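Local atomic coordinates of pyruvate formate-lyase 2 (Archaeoglobus fulgidus, PDB entry 2F3O), a protein that is of unknown function but belongs to the glycyl radical enzymes related to pyruvate formate-lyase and glycerol dehydratase, and is probably a lyase. Residues A334-G339 with N420-G425; E350-M355 with E379-R384; V358-R363 with A386-S391; P367-R372 with N394-F399; I373-P378 with S714-G719. All coordinates share one frame; numbering follows the deposited sequence.

Contacts 1 and 4 are buried near the middle of the chain and share strand 368-373: contact 4 joins it to its parallel neighbour 396-400, while contact 1 sets its other neighbour, 334-338, against strand 421-424. Contact 4 pairs backbones under aliphatic and aromatic side chains; contact 1 relies on threonine hydroxyls and a water, and its Thr423 bonds His370 of contact 4. Contacts 2 and 3 lie farther out and use one pair of helices, 350-362 and 379-390, twice: aromatic rings meet near the beginnings of the helices, an arginine bridges their ends. Contact 5 is at the surface, where a turn following strand 368-373 meets helix 704-717 through a methionine and a long salt bridge.

Contact 1: A334-G339 with N420-G425; sequences AVTIGG and NYTTDG
Thr336 puts its side chain over Thr423, the two crossing obliquely, and the hydroxyls carry the meeting. OG1 of Thr336 lies 2.7 Å from OG1 of Thr423, a hydrogen bond in which either could be the donor. The torsion explains the approach: OG1 of Thr336 is anti to the carbonyl carbon (chi1 -49°), while its methyl CG2 keeps the greater distance from Thr423 OG1. Thr422 OG1 is 3.2 Å from Thr336 OG1 and donates along its own strand to Thr423 O at 3.1 Å. A water completes the group, giving a proton to Thr423 O at 2.8 Å and lying 3.0 Å from Thr336 OG1; its bond to Ala334 O is weak. Toward the start of strand 334-338 the contact becomes plain van der Waals packing of a methyl on backbone, Ala334 CB lying 3.7 Å from Gly425 N.

The strand segments run roughly antiparallel, at 148°, and their axes come no nearer than 6.2 Å; with no backbone bond between them, this is not sheet pairing. Strand 421-424 pairs instead in a hairpin with 428-431. In glycyl radical enzymes the turn of the hairpin that follows this strand carries the active-site cysteine, and a bound glycerol lies close to Gly425, consistent with a site here.

The hydroxyl pair and the water that meets both sides thus link the strands without backbone pairing, while His370 ND1, from strand 368-373, is a further partner of Thr423 OG1. This is consistent with a buried junction made largely by hydroxyls and a water.

Contact 2: E350-M355 with E379-R384; sequences ELTYLM and ESFLKR
Tyr353 reaches across from helix 350-362 to Phe381 of helix 379-390, and the two helices are successive connections of an alpha/beta fold, each leading from one parallel strand to the next. Their segments are nearly parallel, at 8°, with axes 11.3 Å apart, a spacing wide enough for rings to stand between them.

From CB the Tyr353 side chain leaves with CG anti to the carbonyl carbon, which sends the ring toward the other helix even though the bond from CA does not point there. Its CD2 meets Phe381 CD1 at 3.8 Å and, more distantly, Arg384 NE at 4.1 Å; the two partners lie on opposite sides of the tyrosine plane, NE approaching obliquely. CE2 lies 3.6 Å from Phe381 CD1. CZ then passes Phe381 CB, and at the tip OH is 3.5 Å from that same CB. The rings form a T-shaped pair, the edge of Phe381 toward the face of Tyr353, with centroids 5.3 Å apart and planes at 86°.

Two further groups flank this pair. Arg384 presents one guanidinium face to Tyr353 CD2, which sits toward its rim; the planes are 56° apart, so this is no flat stack, and the charge of Arg384 is met by a salt bridge to Glu357. Thr352 turns its methyl to the far end of Phe381, CG2 to CZ at 3.7 Å, while its hydroxyl bonds Asp279 and the backbone N of Asn349. At the exposed rim, Ser380 OG gives a weak hydrogen bond to Tyr353 OH at 3.4 Å.

Contact 3: V358-R363 with A386-S391; sequences VTDRLR and AEAISS
The carbonyl oxygen of Ser391 is gripped by both terminal nitrogens of Arg363: NH1 donates to Ser391 O at 2.9 Å, and NH2 gives it a weaker bond at 3.0 Å. The carbonyl lies near the guanidinium plane, at its edge, though tilted somewhat out of it. NH2 also reaches Ser391 OG at 3.1 Å, again weakly, so one serine takes three contacts from one arginine.

What fixes the guanidinium is its own helix end. NE donates to Asp360 O at 3.0 Å, in the carbonyl plane, and NH2 forms a salt bridge to Asp360 OD1 at 3.0 Å that is nearly straight, with 170° at the hydrogen. The arginine thus grips Asp360 side-on, by backbone and carboxylate together, and Asp360 holds the guanidinium turned toward Ser391. The chain of Arg363 is extended from CG to NE, which carries the group this far. Asp360 itself, with CG anti to the backbone N (chi1 -160°), lays its carboxylate beside Ala388, OD2 being 3.5 Å from CB.

Arg363 and Ser391 are each the first residue to leave a helix, and Arg363 does so with positive phi. The positive group would probably be favoured here by the partial negative charge of the carbonyl end of helix 379-390.

The two helix ends stand side by side: Cys393, on the way to strand 396-400, packs against Asp360, Arg363 and Ala388, helix 704-717 backs 379-390, and helices 297-310 and 5-11 cover 350-362.

Contact 4: P367-R372 with N394-F399; sequences PNVHVR and NNLALF
His370 and Phe399 mark the well-paired end of two parallel strands. Val371 is the pivot: its N donates to Ala397 O at 2.8 Å, with 168° at the hydrogen, and its O accepts from Phe399 N at 2.8 Å and 161°. Toward the start of the strands the fit is looser, as Ala397 N reaches Val369 O at 3.1 Å and is bent to 140°. That end is buried too, so the contrast is one of geometry and not of solvent.

On the face with His370, Ala397, Arg372 and Phe399, the nearest approach of the rings is Phe399 CE1 to His370 CG, 3.4 Å. Phe399 CZ stands over the centre of one imidazole face, and the backbone O of Asn368 over the opposite one; the ring planes are oblique to each other. Their like first torsions, CG anti to the carbonyl carbon, lean the two rings alike along the sheet. On the other face Val371 CB touches Leu398 CD2 at 3.9 Å, and Val369 CG2 meets Leu396 CD1 at 3.7 Å.

Strands 368-373 and 396-400, with helix 379-390 between them, form a beta-alpha-beta crossover. Asn368 ND2 bonds the O of Gly752, the predicted radical glycine. Without the imidazole, as with a leucine at His370, Thr423 OG1 is likely to lose its ND1 partner. The chemistry implies a backbone-bonded pair with one aliphatic face (Val369, Val371, Leu396, Leu398) and one bearing His370 and Arg372, whose polar ends find partners in Thr423 and Asp401.

Contact 5: I373-P378 with S714-G719; sequences INKGSP and SSMELG
The peptide group between Asn374 and Lys375 is the flat surface that Met716 covers: SD sits over one face, 3.5 Å from Asn374 O and 3.9 Å from Lys375 N. A second flat group, the carboxylate of Glu717, has Lys375 NZ well above its plane, with NZ 3.6 Å from OE1, a long salt bridge. In the amide of Asn374, OD1 takes the N-H of Gly376 on a lone pair, in plane, and ND2 bonds Asp401.

The motif is a type I beta turn from Asn374 to Ser377, joined to an Asx turn by that amide bond, and it leads from strand 368-373 into helix 379-390. Ser377 OG accepts from Asn374 N at 2.9 Å, which ties the turn across its base. The facing helix, 704-717, closes at Gly719 in a Schellman motif. The turn belongs to the pyruvate formate lyase-like part of the chain and the helix to the glycine radical part, so the contact joins regions far apart in sequence.

Met716 runs straight out, its CG anti to the backbone N (chi1 179°), until a bend at chi3 (-57°) turns CE onto Ile373, 3.8 Å from CG1. Met716 and Lys375 lie alongside each other, pointing opposite ways, SD 4.1 Å from Lys375 CG. Phe400 packs beside Met716. Cutting the chain back to a serine at Met716 is likely to uncover the Asn374 peptide and open a gap beside Ile373.

At the solvent side, a water accepts from Lys375 NZ at 2.8 Å and gives a weak bond to Glu717 O.

Contact 1: A334-G339 with N420-G425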
# COMPACT_ATOMS: atom_id res chain seq x y z
N ALA A 334 -6.09 -35.99 7.41
CA ALA A 334 -4.89 -36.31 8.14
C ALA A 334 -4.93 -35.88 9.59
O ALA A 334 -5.70 -35.01 9.98
CB ALA A 334 -3.70 -35.71 7.46
N VAL A 335 -4.07 -36.47 10.40
CA VAL A 335 -4.00 -36.11 11.78
C VAL A 335 -2.50 -36.01 12.10
O VAL A 335 -1.73 -36.83 11.59
CB VAL A 335 -4.81 -37.15 12.62
CG1 VAL A 335 -3.94 -38.21 13.28
CG2 VAL A 335 -5.73 -36.46 13.61
N THR A 336 -2.08 -34.99 12.84
CA THR A 336 -0.65 -34.82 13.17
C THR A 336 -0.38 -34.97 14.67
O THR A 336 -0.89 -34.20 15.49
CB THR A 336 -0.10 -33.44 12.73
OG1 THR A 336 -0.48 -33.19 11.37
CG2 THR A 336 1.42 -33.36 12.86
N ILE A 337 0.43 -35.97 15.03
CA ILE A 337 0.84 -36.17 16.41
C ILE A 337 2.35 -36.03 16.61
O ILE A 337 3.13 -36.22 15.68
CB ILE A 337 0.34 -37.54 16.98
CG1 ILE A 337 1.03 -38.73 16.30
CG2 ILE A 337 -1.16 -37.68 16.86
CD1 ILE A 337 0.51 -40.07 16.76
N GLY A 338 2.76 -35.71 17.83
CA GLY A 338 4.19 -35.62 18.15
C GLY A 338 4.83 -34.33 17.72
O GLY A 338 4.16 -33.40 17.28
N GLY A 339 6.14 -34.24 17.84
CA GLY A 339 6.86 -33.06 17.38
C GLY A 339 7.29 -32.19 18.53
O GLY A 339 7.19 -32.58 19.68
N ASN A 420 6.09 -24.98 14.75
CA ASN A 420 4.74 -25.45 15.03
C ASN A 420 4.01 -25.93 13.77
O ASN A 420 2.84 -25.61 13.55
CB ASN A 420 3.96 -24.32 15.72
CG ASN A 420 2.63 -24.76 16.30
OD1 ASN A 420 2.58 -25.58 17.23
ND2 ASN A 420 1.54 -24.19 15.77
N TYR A 421 4.69 -26.67 12.91
CA TYR A 421 4.06 -26.99 11.65
C TYR A 421 3.11 -28.14 11.81
O TYR A 421 3.16 -28.87 12.79
CB TYR A 421 5.07 -27.28 10.55
CG TYR A 421 5.77 -28.62 10.63
CD1 TYR A 421 5.33 -29.73 9.89
CD2 TYR A 421 6.90 -28.78 11.42
CE1 TYR A 421 5.99 -30.94 9.97
CE2 TYR A 421 7.57 -30.00 11.50
CZ TYR A 421 7.11 -31.06 10.78
OH TYR A 421 7.80 -32.24 10.88
N THR A 422 2.24 -28.29 10.82
CA THR A 422 1.34 -29.40 10.74
C THR A 422 1.51 -30.09 9.40
O THR A 422 2.20 -29.61 8.50
CB THR A 422 -0.11 -28.94 10.84
OG1 THR A 422 -0.98 -30.08 10.87
CG2 THR A 422 -0.45 -28.04 9.65
N THR A 423 0.89 -31.25 9.27
CA THR A 423 0.87 -31.93 8.02
C THR A 423 -0.59 -32.01 7.54
O THR A 423 -1.52 -31.81 8.32
CB THR A 423 1.49 -33.33 8.19
OG1 THR A 423 0.64 -34.10 9.03
CG2 THR A 423 2.87 -33.26 8.87
N ASP A 424 -0.78 -32.25 6.26
CA ASP A 424 -2.10 -32.57 5.71
C ASP A 424 -1.94 -33.46 4.47
O ASP A 424 -0.88 -33.46 3.82
CB ASP A 424 -2.89 -31.30 5.35
CG ASP A 424 -2.18 -30.45 4.29
OD1 ASP A 424 -1.28 -29.67 4.66
OD2 ASP A 424 -2.55 -30.55 3.09
N GLY A 425 -3.00 -34.19 4.14
CA GLY A 425 -2.98 -35.08 2.98
C GLY A 425 -2.09 -36.30 3.13
O GLY A 425 -2.21 -37.03 4.11
O HOH W 1 -3.26 -32.91 10.17

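Contact 2: E350-M355 with E379-R384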
# COMPACT_ATOMS: atom_id res chain seq x y z
N GLU A 350 0.87 -37.37 26.94
CA GLU A 350 0.25 -38.68 27.12
C GLU A 350 -0.80 -38.96 26.04
O GLU A 350 -1.14 -40.11 25.75
CB GLU A 350 -0.39 -38.79 28.50
CG GLU A 350 -0.51 -40.23 29.03
CD GLU A 350 -1.77 -40.47 29.88
OE1 GLU A 350 -2.13 -39.60 30.72
OE2 GLU A 350 -2.39 -41.56 29.70
N LEU A 351 -1.30 -37.88 25.44
CA LEU A 351 -2.32 -38.01 24.44
C LEU A 351 -1.70 -38.41 23.11
O LEU A 351 -2.39 -38.97 22.25
CB LEU A 351 -3.08 -36.70 24.32
CG LEU A 351 -4.48 -36.72 23.74
CD1 LEU A 351 -5.34 -37.81 24.34
CD2 LEU A 351 -5.05 -35.37 24.00
N THR A 352 -0.41 -38.14 22.94
CA THR A 352 0.32 -38.56 21.75
C THR A 352 0.34 -40.08 21.70
O THR A 352 0.00 -40.68 20.68
CB THR A 352 1.77 -38.06 21.73
OG1 THR A 352 1.80 -36.66 21.99
CG2 THR A 352 2.42 -38.36 20.42
N TYR A 353 0.72 -40.68 22.83
CA TYR A 353 0.80 -42.14 22.97
C TYR A 353 -0.54 -42.81 22.73
O TYR A 353 -0.62 -43.82 22.02
CB TYR A 353 1.29 -42.50 24.37
CG TYR A 353 2.76 -42.24 24.61
CD1 TYR A 353 3.19 -41.10 25.27
CD2 TYR A 353 3.72 -43.16 24.19
CE1 TYR A 353 4.54 -40.87 25.50
CE2 TYR A 353 5.07 -42.94 24.41
CZ TYR A 353 5.48 -41.79 25.06
OH TYR A 353 6.83 -41.56 25.28
N LEU A 354 -1.58 -42.24 23.33
CA LEU A 354 -2.95 -42.70 23.17
C LEU A 354 -3.32 -42.78 21.72
O LEU A 354 -3.84 -43.78 21.27
CB LEU A 354 -3.92 -41.74 23.85
CG LEU A 354 -4.50 -42.23 25.17
CD1 LEU A 354 -5.81 -41.50 25.40
CD2 LEU A 354 -4.69 -43.74 25.12
N MET A 355 -3.02 -41.72 20.98
CA MET A 355 -3.38 -41.66 19.59
C MET A 355 -2.66 -42.69 18.73
O MET A 355 -3.22 -43.16 17.75
CB MET A 355 -3.22 -40.24 19.08
CG MET A 355 -4.36 -39.39 19.52
SD MET A 355 -3.97 -37.66 19.40
CE MET A 355 -5.45 -36.91 20.05
N GLU A 379 12.65 -41.83 23.98
CA GLU A 379 13.13 -43.13 23.50
C GLU A 379 12.00 -44.15 23.51
O GLU A 379 11.86 -44.93 22.56
CB GLU A 379 14.33 -43.59 24.34
CG GLU A 379 14.86 -44.99 24.04
CD GLU A 379 15.19 -45.21 22.57
OE1 GLU A 379 15.93 -44.37 21.98
OE2 GLU A 379 14.72 -46.23 22.00
N SER A 380 11.17 -44.11 24.56
CA SER A 380 10.00 -44.99 24.66
C SER A 380 9.07 -44.81 23.49
O SER A 380 8.58 -45.79 22.92
CB SER A 380 9.25 -44.74 25.96
OG SER A 380 9.46 -43.41 26.38
N PHE A 381 8.85 -43.56 23.10
CA PHE A 381 7.95 -43.27 22.00
C PHE A 381 8.45 -43.84 20.68
O PHE A 381 7.67 -44.37 19.89
CB PHE A 381 7.66 -41.77 21.90
CG PHE A 381 6.64 -41.43 20.86
CD1 PHE A 381 5.35 -41.94 20.95
CD2 PHE A 381 6.97 -40.65 19.77
CE1 PHE A 381 4.41 -41.66 19.98
CE2 PHE A 381 6.04 -40.37 18.80
CZ PHE A 381 4.75 -40.87 18.90
N LEU A 382 9.76 -43.76 20.45
CA LEU A 382 10.38 -44.35 19.24
C LEU A 382 10.30 -45.88 19.22
O LEU A 382 10.13 -46.47 18.15
CB LEU A 382 11.84 -43.92 19.11
CG LEU A 382 12.19 -42.47 18.74
CD1 LEU A 382 13.65 -42.39 18.28
CD2 LEU A 382 11.26 -42.00 17.66
N LYS A 383 10.43 -46.49 20.40
CA LYS A 383 10.28 -47.94 20.56
C LYS A 383 8.86 -48.35 20.21
O LYS A 383 8.65 -49.26 19.41
CB LYS A 383 10.58 -48.38 22.01
CG LYS A 383 12.06 -48.63 22.31
CD LYS A 383 12.22 -49.66 23.43
CE LYS A 383 13.68 -50.01 23.67
NZ LYS A 383 14.48 -48.80 24.03
N ARG A 384 7.91 -47.61 20.77
CA ARG A 384 6.49 -47.85 20.60
C ARG A 384 6.01 -47.61 19.18
O ARG A 384 5.06 -48.25 18.73
CB ARG A 384 5.71 -46.98 21.57
CG ARG A 384 4.44 -47.62 22.04
CD ARG A 384 4.14 -47.24 23.49
NE ARG A 384 2.70 -47.11 23.71
CZ ARG A 384 2.12 -46.95 24.90
NH1 ARG A 384 2.87 -46.90 26.00
NH2 ARG A 384 0.80 -46.84 24.98

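Contact 3: V358-R363 with A386-S391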
# COMPACT_ATOMS: atom_id res chain seq x y z
N VAL A 358 -4.65 -46.17 19.52
CA VAL A 358 -5.90 -46.30 18.78
C VAL A 358 -5.62 -46.51 17.30
O VAL A 358 -6.29 -47.31 16.65
CB VAL A 358 -6.89 -45.13 19.07
CG1 VAL A 358 -6.19 -43.87 19.18
CG2 VAL A 358 -7.93 -44.98 17.99
N THR A 359 -4.58 -45.87 16.78
CA THR A 359 -4.16 -46.09 15.41
C THR A 359 -3.73 -47.54 15.19
O THR A 359 -4.13 -48.17 14.21
CB THR A 359 -3.02 -45.14 14.99
OG1 THR A 359 -3.48 -43.79 15.06
CG2 THR A 359 -2.56 -45.45 13.58
N ASP A 360 -2.95 -48.06 16.14
CA ASP A 360 -2.39 -49.41 16.05
C ASP A 360 -3.49 -50.48 16.09
O ASP A 360 -3.43 -51.49 15.36
CB ASP A 360 -1.39 -49.66 17.18
CG ASP A 360 -0.41 -50.82 16.88
OD1 ASP A 360 -0.44 -51.37 15.75
OD2 ASP A 360 0.41 -51.15 17.78
N ARG A 361 -4.48 -50.25 16.95
CA ARG A 361 -5.58 -51.17 17.14
C ARG A 361 -6.47 -51.22 15.91
O ARG A 361 -6.83 -52.29 15.44
CB ARG A 361 -6.40 -50.78 18.38
CG ARG A 361 -7.85 -51.31 18.40
CD ARG A 361 -7.94 -52.81 18.74
NE ARG A 361 -9.32 -53.24 19.00
CZ ARG A 361 -9.96 -53.04 20.16
NH1 ARG A 361 -9.37 -52.41 21.17
NH2 ARG A 361 -11.22 -53.48 20.30
N LEU A 362 -6.78 -50.04 15.37
CA LEU A 362 -7.81 -49.94 14.34
C LEU A 362 -7.37 -50.45 12.99
O LEU A 362 -8.14 -51.12 12.33
CB LEU A 362 -8.31 -48.50 14.22
CG LEU A 362 -9.68 -48.19 14.82
CD1 LEU A 362 -10.09 -49.21 15.86
CD2 LEU A 362 -9.76 -46.79 15.41
N ARG A 363 -6.14 -50.12 12.60
CA ARG A 363 -5.59 -50.48 11.28
C ARG A 363 -6.52 -50.28 10.10
O ARG A 363 -6.55 -51.12 9.20
CB ARG A 363 -5.07 -51.90 11.28
CG ARG A 363 -4.22 -52.16 12.45
CD ARG A 363 -3.27 -53.27 12.24
NE ARG A 363 -2.17 -53.18 13.20
CZ ARG A 363 -1.17 -54.05 13.26
NH1 ARG A 363 -1.14 -55.07 12.43
NH2 ARG A 363 -0.19 -53.87 14.14
N ALA A 386 8.14 -48.13 16.65
CA ALA A 386 8.80 -49.24 15.95
C ALA A 386 8.03 -50.56 16.11
O ALA A 386 7.98 -51.36 15.17
CB ALA A 386 10.25 -49.38 16.40
N GLU A 387 7.41 -50.75 17.28
CA GLU A 387 6.60 -51.93 17.56
C GLU A 387 5.36 -52.00 16.68
O GLU A 387 5.01 -53.06 16.18
CB GLU A 387 6.17 -51.99 19.03
CG GLU A 387 7.29 -52.33 19.97
CD GLU A 387 7.10 -51.74 21.35
OE1 GLU A 387 5.93 -51.56 21.76
OE2 GLU A 387 8.11 -51.44 22.02
N ALA A 388 4.71 -50.85 16.49
CA ALA A 388 3.50 -50.80 15.69
C ALA A 388 3.82 -51.09 14.24
O ALA A 388 3.16 -51.90 13.61
CB ALA A 388 2.83 -49.46 15.83
N ILE A 389 4.87 -50.44 13.74
CA ILE A 389 5.27 -50.57 12.35
C ILE A 389 5.71 -51.98 12.01
O ILE A 389 5.20 -52.56 11.06
CB ILE A 389 6.38 -49.56 11.99
CG1 ILE A 389 5.83 -48.13 12.02
CG2 ILE A 389 6.91 -49.82 10.63
CD1 ILE A 389 6.85 -47.07 11.66
N SER A 390 6.60 -52.54 12.83
CA SER A 390 7.10 -53.92 12.67
C SER A 390 6.03 -55.01 12.72
O SER A 390 6.11 -56.00 11.99
CB SER A 390 8.17 -54.24 13.71
OG SER A 390 7.64 -54.12 15.01
N SER A 391 5.02 -54.81 13.57
CA SER A 391 3.86 -55.70 13.62
C SER A 391 2.85 -55.41 12.50
O SER A 391 1.68 -55.74 12.63
CB SER A 391 3.19 -55.65 14.99
OG SER A 391 2.65 -54.37 15.25

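Contact 4: P367-R372 with N394-F399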
# COMPACT_ATOMS: atom_id res chain seq x y z
N PRO A 367 -7.65 -42.52 9.52
CA PRO A 367 -7.26 -41.17 9.22
C PRO A 367 -5.82 -41.37 8.69
O PRO A 367 -5.23 -42.44 8.88
CB PRO A 367 -7.27 -40.47 10.58
CG PRO A 367 -7.46 -41.54 11.57
CD PRO A 367 -7.27 -42.87 10.89
N ASN A 368 -5.27 -40.40 7.98
CA ASN A 368 -3.89 -40.56 7.61
C ASN A 368 -3.10 -40.07 8.78
O ASN A 368 -3.00 -38.88 8.99
CB ASN A 368 -3.55 -39.74 6.38
CG ASN A 368 -2.37 -40.30 5.64
OD1 ASN A 368 -1.62 -41.11 6.18
ND2 ASN A 368 -2.20 -39.90 4.39
N VAL A 369 -2.56 -40.98 9.57
CA VAL A 369 -1.83 -40.53 10.77
C VAL A 369 -0.35 -40.21 10.56
O VAL A 369 0.44 -41.03 10.08
CB VAL A 369 -2.19 -41.35 12.02
CG1 VAL A 369 -3.07 -42.51 11.63
CG2 VAL A 369 -0.98 -41.73 12.83
N HIS A 370 -0.00 -38.98 10.93
CA HIS A 370 1.30 -38.44 10.65
C HIS A 370 2.03 -38.14 11.92
O HIS A 370 1.55 -37.39 12.76
CB HIS A 370 1.14 -37.16 9.87
CG HIS A 370 0.57 -37.35 8.51
ND1 HIS A 370 -0.02 -36.34 7.79
CD2 HIS A 370 0.51 -38.45 7.72
CE1 HIS A 370 -0.41 -36.79 6.62
NE2 HIS A 370 -0.10 -38.07 6.55
N VAL A 371 3.19 -38.75 12.08
CA VAL A 371 3.92 -38.65 13.34
C VAL A 371 5.18 -37.83 13.13
O VAL A 371 6.06 -38.22 12.37
CB VAL A 371 4.30 -40.03 13.91
CG1 VAL A 371 4.71 -39.90 15.36
CG2 VAL A 371 3.14 -41.00 13.80
N ARG A 372 5.23 -36.68 13.79
CA ARG A 372 6.43 -35.87 13.82
C ARG A 372 7.41 -36.41 14.87
O ARG A 372 7.07 -36.60 16.05
CB ARG A 372 6.08 -34.41 14.15
CG ARG A 372 5.49 -33.59 13.02
CD ARG A 372 5.20 -32.15 13.48
NE ARG A 372 6.34 -31.55 14.18
CZ ARG A 372 6.39 -30.29 14.60
NH1 ARG A 372 5.38 -29.47 14.36
NH2 ARG A 372 7.47 -29.83 15.23
N ASN A 394 1.04 -50.66 9.16
CA ASN A 394 1.03 -50.11 7.81
C ASN A 394 0.12 -48.91 7.62
O ASN A 394 -0.57 -48.81 6.60
CB ASN A 394 0.66 -51.21 6.81
CG ASN A 394 1.76 -52.25 6.65
OD1 ASN A 394 2.81 -52.17 7.31
ND2 ASN A 394 1.53 -53.22 5.77
N ASN A 395 0.11 -48.01 8.60
CA ASN A 395 -0.81 -46.88 8.62
C ASN A 395 -0.24 -45.63 9.30
O ASN A 395 -0.99 -44.77 9.79
CB ASN A 395 -2.17 -47.28 9.21
CG ASN A 395 -2.11 -47.69 10.70
OD1 ASN A 395 -3.15 -47.87 11.32
ND2 ASN A 395 -0.93 -47.84 11.26
N LEU A 396 1.09 -45.57 9.34
CA LEU A 396 1.83 -44.47 9.96
C LEU A 396 2.69 -43.80 8.92
O LEU A 396 3.10 -44.42 7.95
CB LEU A 396 2.76 -45.02 11.04
CG LEU A 396 2.43 -44.79 12.51
CD1 LEU A 396 0.96 -44.91 12.74
CD2 LEU A 396 3.18 -45.78 13.39
N ALA A 397 2.96 -42.51 9.11
CA ALA A 397 4.00 -41.86 8.32
C ALA A 397 4.87 -41.08 9.27
O ALA A 397 4.37 -40.50 10.24
CB ALA A 397 3.42 -40.96 7.30
N LEU A 398 6.16 -41.06 9.00
CA LEU A 398 7.11 -40.41 9.89
C LEU A 398 7.66 -39.14 9.27
O LEU A 398 8.12 -39.15 8.14
CB LEU A 398 8.24 -41.38 10.25
CG LEU A 398 7.75 -42.57 11.09
CD1 LEU A 398 8.86 -43.56 11.28
CD2 LEU A 398 7.22 -42.10 12.44
N PHE A 399 7.60 -38.05 10.02
CA PHE A 399 8.04 -36.75 9.53
C PHE A 399 9.17 -36.23 10.40
O PHE A 399 9.04 -36.14 11.63
CB PHE A 399 6.87 -35.77 9.54
CG PHE A 399 5.82 -36.05 8.50
CD1 PHE A 399 4.86 -37.03 8.69
CD2 PHE A 399 5.79 -35.33 7.32
CE1 PHE A 399 3.92 -37.28 7.72
CE2 PHE A 399 4.84 -35.57 6.36
CZ PHE A 399 3.91 -36.54 6.56

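Contact 5: I373-P378 with S714-G719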
# COMPACT_ATOMS: atom_id res chain seq x y z
N ILE A 373 8.64 -36.69 14.43
CA ILE A 373 9.70 -37.03 15.36
C ILE A 373 10.92 -36.19 15.07
O ILE A 373 11.08 -35.65 13.96
CB ILE A 373 10.10 -38.50 15.27
CG1 ILE A 373 10.29 -38.92 13.83
CG2 ILE A 373 9.04 -39.40 15.88
CD1 ILE A 373 10.46 -40.39 13.71
N ASN A 374 11.78 -36.09 16.08
CA ASN A 374 12.99 -35.29 15.98
C ASN A 374 14.06 -35.86 16.88
O ASN A 374 13.85 -36.90 17.51
CB ASN A 374 12.73 -33.82 16.35
CG ASN A 374 11.96 -33.67 17.66
OD1 ASN A 374 12.48 -33.95 18.73
ND2 ASN A 374 10.74 -33.20 17.57
N LYS A 375 15.18 -35.17 16.99
CA LYS A 375 16.29 -35.67 17.79
C LYS A 375 16.04 -35.65 19.31
O LYS A 375 16.85 -36.17 20.08
CB LYS A 375 17.60 -34.98 17.42
CG LYS A 375 18.11 -35.44 16.06
CD LYS A 375 19.59 -35.16 15.86
CE LYS A 375 20.04 -35.63 14.47
NZ LYS A 375 21.29 -34.94 13.99
N GLY A 376 14.92 -35.08 19.74
CA GLY A 376 14.63 -35.01 21.15
C GLY A 376 13.39 -35.77 21.54
O GLY A 376 12.87 -35.58 22.65
N SER A 377 12.90 -36.62 20.64
CA SER A 377 11.71 -37.45 20.92
C SER A 377 12.04 -38.49 22.00
O SER A 377 13.16 -39.00 22.01
CB SER A 377 11.23 -38.13 19.64
OG SER A 377 10.90 -37.20 18.64
N PRO A 378 11.09 -38.81 22.91
CA PRO A 378 11.42 -39.77 23.97
C PRO A 378 11.68 -41.15 23.40
O PRO A 378 11.02 -41.55 22.43
CB PRO A 378 10.17 -39.79 24.86
CG PRO A 378 9.41 -38.58 24.49
CD PRO A 378 9.69 -38.35 23.03
N SER A 714 18.14 -44.09 11.65
CA SER A 714 19.03 -43.90 10.53
C SER A 714 18.52 -42.81 9.60
O SER A 714 19.29 -41.96 9.18
CB SER A 714 19.22 -45.19 9.75
OG SER A 714 20.30 -45.07 8.84
N SER A 715 17.22 -42.82 9.30
CA SER A 715 16.61 -41.79 8.45
C SER A 715 16.58 -40.41 9.11
O SER A 715 16.52 -39.38 8.44
CB SER A 715 15.18 -42.19 8.09
OG SER A 715 15.13 -43.50 7.56
N MET A 716 16.61 -40.40 10.44
CA MET A 716 16.69 -39.17 11.18
C MET A 716 18.10 -38.61 11.12
O MET A 716 18.29 -37.43 10.82
CB MET A 716 16.30 -39.41 12.62
CG MET A 716 16.36 -38.18 13.47
SD MET A 716 15.65 -38.55 15.07
CE MET A 716 14.03 -39.09 14.57
N GLU A 717 19.08 -39.48 11.38
CA GLU A 717 20.49 -39.10 11.39
C GLU A 717 20.99 -38.64 10.02
O GLU A 717 21.75 -37.69 9.91
CB GLU A 717 21.35 -40.25 11.91
CG GLU A 717 22.74 -39.83 12.37
CD GLU A 717 22.71 -38.75 13.47
OE1 GLU A 717 23.46 -37.75 13.34
OE2 GLU A 717 21.95 -38.90 14.46
N LEU A 718 20.52 -39.30 8.97
CA LEU A 718 20.92 -38.97 7.60
C LEU A 718 20.11 -37.83 6.99
O LEU A 718 20.38 -37.41 5.87
CB LEU A 718 20.83 -40.19 6.68
CG LEU A 718 21.80 -41.34 6.94
CD1 LEU A 718 21.28 -42.64 6.30
CD2 LEU A 718 23.22 -40.99 6.48
N GLY A 719 19.10 -37.37 7.72
CA GLY A 719 18.33 -36.20 7.33
C GLY A 719 17.39 -36.39 6.16
O GLY A 719 17.55 -35.76 5.11
O HOH W 2 20.58 -34.70 11.25